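Local coordinates for glutamate ABC superfamily ATP binding cassette transporter, binding protein (Enterococcus faecium DO, PDB 5EYF), which probably serves an ABC transporter as its extracellular solute-binding protein and binds L-glutamate, at residues B[61-66]-B[77-82]; B[121-126]-B[168-173]; B[51-56]-B[209-214]. One frame throughout, in Å; residues are numbered along the deposited sequence. Where two conformers were deposited one is given.

Contact 1. Residues B[61-66]-B[77-82]; sequences EFVEVT and GNIDAI
Val63 and Ile79 bring the two backbones nearest, with their CA atoms 7.1 Å apart, a spacing that fits side-chain packing and not strand pairing. The contact is carried almost wholly by Ile79, whose two branches take different valines. Its CG2 methyl sits against the branch point of Val63, 3.6 Å from Val63 CB, and is also within touching distance of both methyls: Val63 CG1 lies 3.8 Å and Val63 CG2 3.9 Å from Ile79 CG2. The other branch runs on past this pair. With CG1 set between the backbone N and the carbonyl carbon (chi1 55°) and the chain then fully extended (chi2 180°), CD1 arrives 3.8 Å from Val65 CG1. A beta-branched residue suits both partners: isoleucine offers a short arm and a long one, while valine, as residues of a strand often are, is broad close to the backbone.

Strand 59-64, helix 70-75 and strand 81-82 form a beta-alpha-beta crossover in the parallel sheet of a solute-binding protein lobe. Strand 16-21 lies between the two strands, and Val63 bonds through its backbone to Trp19 and Val21. Ile79 comes in from the loop that returns the chain from the helix. That helix ends in a Schellman motif at Gly77, where a positive phi of 86° is easy for glycine and unfavourable for most residues with a CB.

Beyond Ile79, the carboxylate of Asp80 is fixed by a salt bridge to Arg10 and a hydrogen bond from Ile18 N. At the other end Val65 is a second-shell residue: its side chain comes within about 4 Å of those of Lys22 and Arg70, both of which bind L-glutamate, and about 8 Å from the bound glutamate itself.

Contact 2. Residues B[121-126]-B[168-173]; sequences DDLNAS and GDAMTT
Leu123 comes up to Ala170 at the outer end of the mixed sheet in one lobe of this type II periplasmic-binding-protein fold, where strand 170-172 runs between strands 103-112 and 128-132. The leucine starts well off: its CB is 6.8 Å from Ala170 CB. From there CG swings anti to the carbonyl carbon (chi1 -60°), shortening the gap between Leu123 CG and Ala170 CB to 5.5 Å. Of the two methyls, CD2 makes the approach, 4.5 Å from Ala170 CB, a loose apolar touch; CD1 stays farther off. The rest of the buried side chain is shared with Val129, Ile141 and Ala145, so a long branched residue suits the space between loop, strand and helix, while Ala170 turns its CB toward the loop and presents only a methyl.

Nearby, Asp169 OD2 comes within 4.0 Å of Ser126 O. Both are acceptors and do not bond; the carboxylate oxygen instead takes Thr128 N. The loop shapes itself by an Asx turn: Asn124 OD1 accepts Ser126 N at 2.7 Å, with the donor in the plane of the amide carbonyl and an N-H...O angle of 145°.

Contact 3. Residues B[51-56]-B[209-214]; sequences KKILGD and ENFLKA
Ile53 points across from the last turn of helix 41-54 toward the first turns of helix 209-225, and the tip of its extended arm touches both Phe211 and Ala214. The two segments come nearest at Ile53 and Ala214, whose CA atoms are 6.3 Å apart, close enough because Ala214 presents nothing larger than a methyl. Ile53 CG1 stands anti to the carbonyl carbon and the chain continues straight (chi2 -179°), which sends CD1 outward from its own helix. That methyl then has two apolar neighbours: Ala214 CB at 4.0 Å from Ile53 CD1, and Phe211 CE1, likewise 4.0 Å from Ile53 CD1. It meets the ring obliquely. Phe211, one turn before Ala214, does not aim its CB straight at the isoleucine; with CG anti to the backbone N (chi1 -179°) the ring swings round so that its CE1 corner closes the gap. Nearer its root, Ile53 rests on backbone as well, CG1 being 3.8 Å from Ala214 O.

Helix 209-225 follows the return of the chain from the other lobe, so the contact ties a late helix of the type II binding-protein fold to an early one in the same lobe. Leu8 and Ile17 also cover Ile53, and Ile17 packs on Phe211 too.

Where helix 41-54 ends, Gly55 takes a positive phi, the region glycine tolerates well. Lys51 secures the following turn: its NZ donates to Asp56 O at 2.7 Å, tilted 32° from the carbonyl plane, and also to Gly58 O. Between the two segments the contact is van der Waals, methyl against methyl and ring, with an aliphatic carbon beside a carbonyl, so it carries no directional bond; a polar tie between the helices comes from the salt bridge of Lys52 with Asp225.

Contacts 1 and 3 belong to the same lobe and have centres 16 Å apart. Phe211 joins them directly: its CE2 lies 3.4 Å from Asp80 O and also packs on Ala81 CB, so the ring serves both neighbourhoods. The link follows the chain as well, since helix 41-54 of contact 3 leads into strand 59-64 of contact 1. Contact 2 lies on the opposite side of the chain's centre, its own centre 33 Å from that of contact 1 and 42 Å from that of contact 3. Bound glutamate sits between the lobes; of the three, contact 1 comes close to it, through Val65, whereas contacts 2 and 3 lie away from the binding residues.

Contact 1. Residues B[61-66]-B[77-82]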
ATOM      1  N   GLU B  61      10.160  22.788 -13.988  0.55 28.34           N
ATOM      2  CA  GLU B  61      10.158  23.892 -13.052  0.55 29.25           C
ATOM      3  C   GLU B  61       9.551  23.401 -11.750  0.55 27.26           C
ATOM      4  O   GLU B  61       8.549  22.679 -11.762  0.55 26.68           O
ATOM      5  CB  GLU B  61       9.373  25.094 -13.583  0.55 32.05           C
ATOM      6  CG  GLU B  61       9.637  26.356 -12.787  0.55 35.79           C
ATOM      7  CD  GLU B  61      11.098  26.771 -12.855  0.55 39.31           C
ATOM      8  OE1 GLU B  61      11.783  26.359 -13.820  0.55 40.66           O
ATOM      9  OE2 GLU B  61      11.563  27.497 -11.947  0.55 40.75           O
ATOM     10  N   PHE B  62      10.177  23.762 -10.634  1.00 26.01           N
ATOM     11  CA  PHE B  62       9.681  23.391  -9.320  1.00 25.26           C
ATOM     12  C   PHE B  62       9.190  24.619  -8.557  1.00 24.76           C
ATOM     13  O   PHE B  62       9.807  25.694  -8.606  1.00 28.20           O
ATOM     14  CB  PHE B  62      10.760  22.647  -8.536  1.00 25.32           C
ATOM     15  CG  PHE B  62      11.085  21.290  -9.119  1.00 24.26           C
ATOM     16  CD1 PHE B  62      10.204  20.211  -8.936  1.00 24.26           C
ATOM     17  CD2 PHE B  62      12.241  21.080  -9.844  1.00 24.12           C
ATOM     18  CE1 PHE B  62      10.471  18.977  -9.485  1.00 25.17           C
ATOM     19  CE2 PHE B  62      12.514  19.815 -10.391  1.00 25.36           C
ATOM     20  CZ  PHE B  62      11.625  18.771 -10.217  1.00 25.53           C
ATOM     21  N   VAL B  63       8.053  24.439  -7.892  1.00 23.91           N
ATOM     22  CA  VAL B  63       7.397  25.445  -7.063  1.00 24.05           C
ATOM     23  C   VAL B  63       7.150  24.826  -5.698  1.00 24.10           C
ATOM     24  O   VAL B  63       6.627  23.703  -5.599  1.00 22.67           O
ATOM     25  CB  VAL B  63       6.068  25.924  -7.687  1.00 25.31           C
ATOM     26  CG1 VAL B  63       5.266  26.785  -6.720  1.00 26.00           C
ATOM     27  CG2 VAL B  63       6.314  26.644  -9.003  1.00 26.89           C
ATOM     28  N   GLU B  64       7.506  25.542  -4.643  1.00 26.82           N
ATOM     29  CA  GLU B  64       7.269  25.016  -3.306  1.00 27.30           C
ATOM     30  C   GLU B  64       5.775  24.939  -2.998  1.00 27.50           C
ATOM     31  O   GLU B  64       5.043  25.928  -3.147  1.00 29.65           O
ATOM     32  CB  GLU B  64       7.966  25.876  -2.248  1.00 31.67           C
ATOM     33  CG  GLU B  64       7.552  25.399  -0.865  1.00 33.52           C
ATOM     34  CD  GLU B  64       8.348  25.967   0.287  1.00 37.73           C
ATOM     35  OE1 GLU B  64       9.001  27.012   0.131  1.00 38.21           O
ATOM     36  OE2 GLU B  64       8.296  25.353   1.380  1.00 40.28           O
ATOM     37  N   VAL B  65       5.330  23.773  -2.513  1.00 25.76           N
ATOM     38  CA  VAL B  65       4.016  23.635  -1.899  1.00 25.32           C
ATOM     39  C   VAL B  65       4.186  23.074  -0.491  1.00 25.14           C
ATOM     40  O   VAL B  65       5.207  22.465  -0.151  1.00 26.87           O
ATOM     41  CB  VAL B  65       3.080  22.709  -2.710  1.00 25.18           C
ATOM     42  CG1 VAL B  65       2.998  23.169  -4.156  1.00 25.40           C
ATOM     43  CG2 VAL B  65       3.540  21.241  -2.607  1.00 23.98           C
ATOM     44  N   THR B  66       3.156  23.271   0.324  1.00 26.09           N
ATOM     45  CA  THR B  66       3.008  22.583   1.592  1.00 26.39           C
ATOM     46  C   THR B  66       1.758  21.706   1.517  1.00 26.69           C
ATOM     47  O   THR B  66       0.983  21.767   0.560  1.00 27.62           O
ATOM     48  CB  THR B  66       2.873  23.565   2.755  1.00 29.63           C
ATOM     49  OG1 THR B  66       1.591  24.203   2.669  1.00 30.72           O
ATOM     50  CG2 THR B  66       3.984  24.619   2.695  1.00 30.61           C
ATOM     51  N   GLY B  77      -3.861  26.883 -10.927  1.00 26.87           N
ATOM     52  CA  GLY B  77      -3.010  26.863 -12.100  1.00 26.17           C
ATOM     53  C   GLY B  77      -1.579  27.309 -11.885  1.00 26.97           C
ATOM     54  O   GLY B  77      -0.827  27.398 -12.865  1.00 29.89           O
ATOM     55  N   ASN B  78      -1.163  27.559 -10.637  1.00 25.97           N
ATOM     56  CA  ASN B  78       0.218  27.972 -10.386  1.00 26.97           C
ATOM     57  C   ASN B  78       1.197  26.868 -10.723  1.00 25.11           C
ATOM     58  O   ASN B  78       2.371  27.140 -11.010  1.00 25.60           O
ATOM     59  CB  ASN B  78       0.437  28.353  -8.918  1.00 27.82           C
ATOM     60  CG  ASN B  78      -0.385  29.526  -8.486  1.00 29.68           C
ATOM     61  OD1 ASN B  78      -1.585  29.592  -8.758  1.00 30.51           O
ATOM     62  ND2 ASN B  78       0.253  30.459  -7.775  1.00 29.45           N
ATOM     63  N   ILE B  79       0.752  25.619 -10.596  1.00 23.03           N
ATOM     64  CA  ILE B  79       1.544  24.441 -10.897  1.00 22.00           C
ATOM     65  C   ILE B  79       0.663  23.527 -11.736  1.00 21.56           C
ATOM     66  O   ILE B  79      -0.565  23.632 -11.710  1.00 22.52           O
ATOM     67  CB  ILE B  79       2.010  23.717  -9.618  1.00 21.67           C
ATOM     68  CG1 ILE B  79       0.797  23.402  -8.747  1.00 21.63           C
ATOM     69  CG2 ILE B  79       2.992  24.580  -8.861  1.00 23.54           C
ATOM     70  CD1 ILE B  79       1.125  22.677  -7.453  1.00 21.52           C
ATOM     71  N   ASP B  80       1.310  22.630 -12.492  1.00 20.67           N
ATOM     72  CA  ASP B  80       0.615  21.674 -13.351  1.00 19.68           C
ATOM     73  C   ASP B  80       0.288  20.381 -12.622  1.00 19.65           C
ATOM     74  O   ASP B  80      -0.651  19.664 -13.004  1.00 20.67           O
ATOM     75  CB  ASP B  80       1.477  21.342 -14.586  1.00 19.71           C
ATOM     76  CG  ASP B  80       1.799  22.574 -15.426  1.00 22.51           C
ATOM     77  OD1 ASP B  80       0.939  23.502 -15.511  1.00 23.66           O
ATOM     78  OD2 ASP B  80       2.929  22.603 -15.986  1.00 23.37           O
ATOM     79  N   ALA B  81       1.075  20.043 -11.610  1.00 18.82           N
ATOM     80  CA  ALA B  81       0.888  18.782 -10.903  1.00 17.85           C
ATOM     81  C   ALA B  81       1.515  18.916  -9.528  1.00 18.39           C
ATOM     82  O   ALA B  81       2.494  19.663  -9.355  1.00 19.59           O
ATOM     83  CB  ALA B  81       1.533  17.610 -11.682  1.00 18.79           C
ATOM     84  N   ILE B  82       0.945  18.185  -8.556  1.00 18.25           N
ATOM     85  CA  ILE B  82       1.514  18.051  -7.218  1.00 16.87           C
ATOM     86  C   ILE B  82       2.219  16.713  -7.123  1.00 16.47           C
ATOM     87  O   ILE B  82       1.593  15.662  -7.322  1.00 17.56           O
ATOM     88  CB  ILE B  82       0.453  18.115  -6.114  1.00 17.51           C
ATOM     89  CG1 ILE B  82      -0.366  19.399  -6.151  1.00 17.60           C
ATOM     90  CG2 ILE B  82       1.132  17.950  -4.762  1.00 17.34           C
ATOM     91  CD1 ILE B  82      -1.648  19.271  -5.270  1.00 18.31           C
TER

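Contact 2. Residues B[121-126]-B[168-173]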
ATOM      1  N   ASP B 121      -1.101   1.596  19.718  1.00 26.11           N
ATOM      2  CA  ASP B 121      -1.962   1.092  20.779  1.00 27.99           C
ATOM      3  C   ASP B 121      -1.620   1.702  22.139  1.00 27.80           C
ATOM      4  O   ASP B 121      -2.443   1.658  23.057  1.00 28.64           O
ATOM      5  CB  ASP B 121      -1.879  -0.445  20.851  1.00 34.07           C
ATOM      6  CG  ASP B 121      -2.502  -1.140  19.630  1.00 39.57           C
ATOM      7  OD1 ASP B 121      -3.302  -0.492  18.927  1.00 41.26           O
ATOM      8  OD2 ASP B 121      -2.218  -2.352  19.393  1.00 42.05           O
ATOM      9  N   ASP B 122      -0.437   2.274  22.289  1.00 28.01           N
ATOM     10  CA  ASP B 122       0.009   2.867  23.546  1.00 27.21           C
ATOM     11  C   ASP B 122      -0.298   4.362  23.656  1.00 27.46           C
ATOM     12  O   ASP B 122       0.161   5.008  24.596  1.00 28.27           O
ATOM     13  CB  ASP B 122       1.519   2.659  23.705  1.00 28.90           C
ATOM     14  CG  ASP B 122       1.883   1.208  23.970  1.00 31.07           C
ATOM     15  OD1 ASP B 122       1.013   0.475  24.490  1.00 31.82           O
ATOM     16  OD2 ASP B 122       3.033   0.797  23.665  1.00 31.41           O
ATOM     17  N   LEU B 123      -1.011   4.933  22.703  1.00 24.55           N
ATOM     18  CA  LEU B 123      -1.425   6.322  22.785  1.00 26.36           C
ATOM     19  C   LEU B 123      -2.788   6.410  23.458  1.00 29.77           C
ATOM     20  O   LEU B 123      -3.687   5.600  23.190  1.00 32.32           O
ATOM     21  CB  LEU B 123      -1.474   6.940  21.391  1.00 25.28           C
ATOM     22  CG  LEU B 123      -0.124   6.913  20.662  1.00 24.92           C
ATOM     23  CD1 LEU B 123      -0.251   7.511  19.247  1.00 25.73           C
ATOM     24  CD2 LEU B 123       0.950   7.659  21.470  1.00 25.42           C
ATOM     25  N   ASN B 124      -2.936   7.393  24.337  1.00 28.56           N
ATOM     26  CA  ASN B 124      -4.121   7.486  25.178  1.00 29.93           C
ATOM     27  C   ASN B 124      -4.209   8.913  25.716  1.00 31.60           C
ATOM     28  O   ASN B 124      -3.391   9.773  25.374  1.00 32.12           O
ATOM     29  CB  ASN B 124      -4.038   6.458  26.308  1.00 30.24           C
ATOM     30  CG  ASN B 124      -2.764   6.629  27.133  1.00 31.59           C
ATOM     31  OD1 ASN B 124      -2.557   7.680  27.737  1.00 32.03           O
ATOM     32  ND2 ASN B 124      -1.890   5.621  27.119  1.00 30.11           N
ATOM     33  N   ALA B 125      -5.180   9.152  26.604  1.00 33.37           N
ATOM     34  CA  ALA B 125      -5.414  10.493  27.124  1.00 34.47           C
ATOM     35  C   ALA B 125      -4.207  11.070  27.846  1.00 35.63           C
ATOM     36  O   ALA B 125      -4.123  12.294  28.004  1.00 37.29           O
ATOM     37  CB  ALA B 125      -6.618  10.492  28.065  1.00 34.73           C
ATOM     38  N   SER B 126      -3.278  10.230  28.297  1.00 34.96           N
ATOM     39  CA  SER B 126      -2.096  10.734  28.985  1.00 35.30           C
ATOM     40  C   SER B 126      -0.934  11.055  28.055  1.00 34.30           C
ATOM     41  O   SER B 126       0.068  11.606  28.528  1.00 34.97           O
ATOM     42  CB  SER B 126      -1.619   9.723  30.021  1.00 36.37           C
ATOM     43  OG  SER B 126      -2.640   9.410  30.966  1.00 37.12           O
ATOM     44  N   GLY B 168       5.842  16.783  23.333  1.00 26.48           N
ATOM     45  CA  GLY B 168       4.974  15.664  23.050  1.00 26.29           C
ATOM     46  C   GLY B 168       5.737  14.388  23.330  1.00 24.84           C
ATOM     47  O   GLY B 168       6.959  14.401  23.513  1.00 24.87           O
ATOM     48  N   ASP B 169       4.987  13.280  23.362  1.00 22.64           N
ATOM     49  CA  ASP B 169       5.543  11.974  23.653  1.00 22.41           C
ATOM     50  C   ASP B 169       5.891  11.196  22.393  1.00 21.46           C
ATOM     51  O   ASP B 169       6.711  10.271  22.458  1.00 23.98           O
ATOM     52  CB  ASP B 169       4.549  11.144  24.486  1.00 24.22           C
ATOM     53  CG  ASP B 169       4.147  11.819  25.790  1.00 27.30           C
ATOM     54  OD1 ASP B 169       4.959  11.841  26.738  1.00 30.36           O
ATOM     55  OD2 ASP B 169       3.008  12.321  25.882  1.00 27.92           O
ATOM     56  N   ALA B 170       5.292  11.556  21.257  1.00 18.64           N
ATOM     57  CA  ALA B 170       5.509  10.861  19.997  1.00 17.27           C
ATOM     58  C   ALA B 170       5.203  11.822  18.867  1.00 17.27           C
ATOM     59  O   ALA B 170       4.386  12.729  19.026  1.00 19.03           O
ATOM     60  CB  ALA B 170       4.618   9.603  19.863  1.00 17.75           C
HETATM   61  N   MSE B 171       5.916  11.659  17.755  1.00 16.74           N
HETATM   62  CA  MSE B 171       5.619  12.410  16.547  1.00 16.46           C
HETATM   63  C   MSE B 171       5.049  11.447  15.519  1.00 16.14           C
HETATM   64  O   MSE B 171       5.499  10.311  15.434  1.00 17.38           O
HETATM   65  CB  MSE B 171       6.872  13.114  16.014  1.00 18.93           C
HETATM   66  CG  MSE B 171       6.688  13.724  14.647  1.00 20.42           C
HETATM   67 SE   MSE B 171       8.319  14.646  14.161  0.76 25.13          SE
HETATM   68  CE  MSE B 171       7.696  15.197  12.359  1.00 25.42           C
ATOM     69  N   THR B 172       4.079  11.909  14.738  1.00 15.22           N
ATOM     70  CA  THR B 172       3.480  11.064  13.712  1.00 15.50           C
ATOM     71  C   THR B 172       3.414  11.761  12.361  1.00 16.36           C
ATOM     72  O   THR B 172       3.153  12.968  12.272  1.00 19.09           O
ATOM     73  CB  THR B 172       2.082  10.585  14.166  1.00 15.52           C
ATOM     74  OG1 THR B 172       1.651   9.543  13.284  1.00 16.81           O
ATOM     75  CG2 THR B 172       1.042  11.694  14.172  1.00 17.29           C
ATOM     76  N   THR B 173       3.721  10.985  11.315  1.00 16.09           N
ATOM     77  CA  THR B 173       3.486  11.317   9.915  1.00 16.94           C
ATOM     78  C   THR B 173       3.893  10.051   9.173  1.00 17.43           C
ATOM     79  O   THR B 173       3.962   8.982   9.796  1.00 15.88           O
ATOM     80  CB  THR B 173       4.239  12.585   9.440  1.00 18.44           C
ATOM     81  OG1 THR B 173       3.954  12.829   8.048  1.00 19.64           O
ATOM     82  CG2 THR B 173       5.756  12.472   9.599  1.00 19.54           C
TER

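Contact 3. Residues B[51-56]-B[209-214]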
ATOM      1  N   LYS B  51      10.736  14.081 -18.825  1.00 18.71           N
ATOM      2  CA  LYS B  51      11.476  13.636 -20.009  1.00 20.77           C
ATOM      3  C   LYS B  51      10.674  12.633 -20.844  1.00 20.26           C
ATOM      4  O   LYS B  51      10.803  12.610 -22.080  1.00 20.34           O
ATOM      5  CB  LYS B  51      12.825  13.041 -19.592  1.00 23.52           C
ATOM      6  CG  LYS B  51      13.789  14.049 -18.947  1.00 26.13           C
ATOM      7  CD  LYS B  51      14.080  15.242 -19.863  1.00 28.51           C
ATOM      8  CE  LYS B  51      15.281  16.051 -19.346  1.00 30.25           C
ATOM      9  NZ  LYS B  51      15.475  17.368 -20.042  1.00 30.11           N
ATOM     10  N   LYS B  52       9.863  11.788 -20.206  1.00 20.43           N
ATOM     11  CA  LYS B  52       8.991  10.902 -20.976  1.00 20.63           C
ATOM     12  C   LYS B  52       7.948  11.696 -21.758  1.00 20.57           C
ATOM     13  O   LYS B  52       7.659  11.380 -22.920  1.00 22.45           O
ATOM     14  CB  LYS B  52       8.292   9.895 -20.051  1.00 20.53           C
ATOM     15  CG  LYS B  52       9.209   8.893 -19.343  1.00 20.73           C
ATOM     16  CD  LYS B  52      10.051   8.087 -20.314  1.00 22.03           C
ATOM     17  CE  LYS B  52      10.663   6.891 -19.604  1.00 23.39           C
ATOM     18  NZ  LYS B  52      11.659   6.256 -20.533  1.00 24.83           N
ATOM     19  N   ILE B  53       7.345  12.713 -21.136  1.00 21.00           N
ATOM     20  CA  ILE B  53       6.241  13.410 -21.786  1.00 21.53           C
ATOM     21  C   ILE B  53       6.758  14.303 -22.900  1.00 23.03           C
ATOM     22  O   ILE B  53       6.246  14.284 -24.031  1.00 24.72           O
ATOM     23  CB  ILE B  53       5.430  14.213 -20.748  1.00 19.79           C
ATOM     24  CG1 ILE B  53       4.822  13.268 -19.719  1.00 20.85           C
ATOM     25  CG2 ILE B  53       4.359  15.113 -21.436  1.00 20.30           C
ATOM     26  CD1 ILE B  53       3.982  13.993 -18.651  1.00 20.43           C
ATOM     27  N   LEU B  54       7.774  15.109 -22.594  1.00 22.39           N
ATOM     28  CA  LEU B  54       8.256  16.135 -23.501  1.00 23.56           C
ATOM     29  C   LEU B  54       9.459  15.700 -24.312  1.00 24.65           C
ATOM     30  O   LEU B  54       9.811  16.384 -25.280  1.00 26.90           O
ATOM     31  CB  LEU B  54       8.628  17.388 -22.707  1.00 23.62           C
ATOM     32  CG  LEU B  54       7.501  18.019 -21.890  1.00 24.04           C
ATOM     33  CD1 LEU B  54       7.991  19.307 -21.207  1.00 23.75           C
ATOM     34  CD2 LEU B  54       6.268  18.291 -22.779  1.00 24.32           C
ATOM     35  N   GLY B  55      10.107  14.615 -23.939  1.00 24.85           N
ATOM     36  CA  GLY B  55      11.316  14.211 -24.621  1.00 24.78           C
ATOM     37  C   GLY B  55      12.557  14.786 -23.974  1.00 27.74           C
ATOM     38  O   GLY B  55      12.519  15.458 -22.935  1.00 27.10           O
ATOM     39  N   ASP B  56      13.681  14.514 -24.646  1.00 31.03           N
ATOM     40  CA  ASP B  56      15.017  14.715 -24.085  1.00 34.44           C
ATOM     41  C   ASP B  56      15.217  16.100 -23.502  1.00 33.17           C
ATOM     42  O   ASP B  56      15.828  16.249 -22.436  1.00 33.29           O
ATOM     43  CB  ASP B  56      16.084  14.503 -25.159  1.00 37.66           C
ATOM     44  CG  ASP B  56      16.407  13.057 -25.386  1.00 41.74           C
ATOM     45  OD1 ASP B  56      15.968  12.207 -24.573  1.00 42.63           O
ATOM     46  OD2 ASP B  56      17.123  12.786 -26.376  1.00 42.14           O
ATOM     47  N   GLU B 209      -7.424  15.981 -18.387  1.00 26.66           N
ATOM     48  CA  GLU B 209      -7.361  14.537 -18.586  1.00 25.67           C
ATOM     49  C   GLU B 209      -6.263  14.130 -19.561  1.00 25.27           C
ATOM     50  O   GLU B 209      -5.677  13.049 -19.410  1.00 25.37           O
ATOM     51  CB  GLU B 209      -8.718  14.025 -19.059  1.00 28.48           C
ATOM     52  CG  GLU B 209      -9.810  14.159 -18.008  1.00 31.07           C
ATOM     53  CD  GLU B 209     -10.559  15.463 -18.032  1.00 32.11           C
ATOM     54  OE1 GLU B 209     -10.189  16.382 -18.793  1.00 31.97           O
ATOM     55  OE2 GLU B 209     -11.553  15.564 -17.280  1.00 33.02           O
ATOM     56  N   ASN B 210      -5.953  14.964 -20.555  1.00 24.00           N
ATOM     57  CA  ASN B 210      -4.886  14.585 -21.479  1.00 24.44           C
ATOM     58  C   ASN B 210      -3.536  14.586 -20.779  1.00 23.87           C
ATOM     59  O   ASN B 210      -2.716  13.692 -21.015  1.00 23.60           O
ATOM     60  CB  ASN B 210      -4.854  15.513 -22.690  1.00 25.90           C
ATOM     61  CG  ASN B 210      -6.088  15.375 -23.578  1.00 30.98           C
ATOM     62  OD1 ASN B 210      -6.664  14.293 -23.715  1.00 32.42           O
ATOM     63  ND2 ASN B 210      -6.506  16.482 -24.164  1.00 33.84           N
ATOM     64  N   PHE B 211      -3.293  15.567 -19.895  1.00 22.79           N
ATOM     65  CA  PHE B 211      -2.045  15.584 -19.129  1.00 20.20           C
ATOM     66  C   PHE B 211      -1.991  14.415 -18.147  1.00 20.61           C
ATOM     67  O   PHE B 211      -0.950  13.759 -18.000  1.00 20.52           O
ATOM     68  CB  PHE B 211      -1.907  16.928 -18.415  1.00 20.66           C
ATOM     69  CG  PHE B 211      -0.654  17.086 -17.605  1.00 20.08           C
ATOM     70  CD1 PHE B 211       0.592  16.933 -18.179  1.00 21.75           C
ATOM     71  CD2 PHE B 211      -0.726  17.409 -16.255  1.00 21.08           C
ATOM     72  CE1 PHE B 211       1.747  17.086 -17.425  1.00 22.99           C
ATOM     73  CE2 PHE B 211       0.428  17.576 -15.493  1.00 21.80           C
ATOM     74  CZ  PHE B 211       1.671  17.409 -16.076  1.00 22.88           C
ATOM     75  N   LEU B 212      -3.115  14.123 -17.489  1.00 19.86           N
ATOM     76  CA  LEU B 212      -3.174  12.973 -16.586  1.00 19.01           C
ATOM     77  C   LEU B 212      -2.803  11.683 -17.316  1.00 19.43           C
ATOM     78  O   LEU B 212      -2.000  10.882 -16.818  1.00 19.54           O
ATOM     79  CB  LEU B 212      -4.571  12.864 -15.963  1.00 18.85           C
ATOM     80  CG  LEU B 212      -4.814  11.624 -15.104  1.00 18.59           C
ATOM     81  CD1 LEU B 212      -3.906  11.577 -13.869  1.00 21.28           C
ATOM     82  CD2 LEU B 212      -6.281  11.593 -14.671  1.00 20.19           C
ATOM     83  N   LYS B 213      -3.377  11.471 -18.505  0.55 20.42           N
ATOM     84  CA  LYS B 213      -3.041  10.289 -19.294  0.55 21.86           C
ATOM     85  C   LYS B 213      -1.560  10.259 -19.643  0.55 20.80           C
ATOM     86  O   LYS B 213      -0.931   9.195 -19.608  0.55 20.24           O
ATOM     87  CB  LYS B 213      -3.879  10.243 -20.576  0.55 24.69           C
ATOM     88  CG  LYS B 213      -5.287   9.709 -20.402  0.55 28.53           C
ATOM     89  CD  LYS B 213      -6.050   9.668 -21.730  0.55 31.42           C
ATOM     90  CE  LYS B 213      -7.280  10.566 -21.709  0.55 32.86           C
ATOM     91  NZ  LYS B 213      -8.246  10.185 -20.654  0.55 32.96           N
ATOM     92  N   ALA B 214      -0.990  11.421 -19.986  1.00 19.51           N
ATOM     93  CA  ALA B 214       0.438  11.502 -20.287  1.00 18.63           C
ATOM     94  C   ALA B 214       1.295  11.136 -19.075  1.00 18.01           C
ATOM     95  O   ALA B 214       2.317  10.455 -19.217  1.00 18.50           O
ATOM     96  CB  ALA B 214       0.790  12.910 -20.778  1.00 19.16           C
TER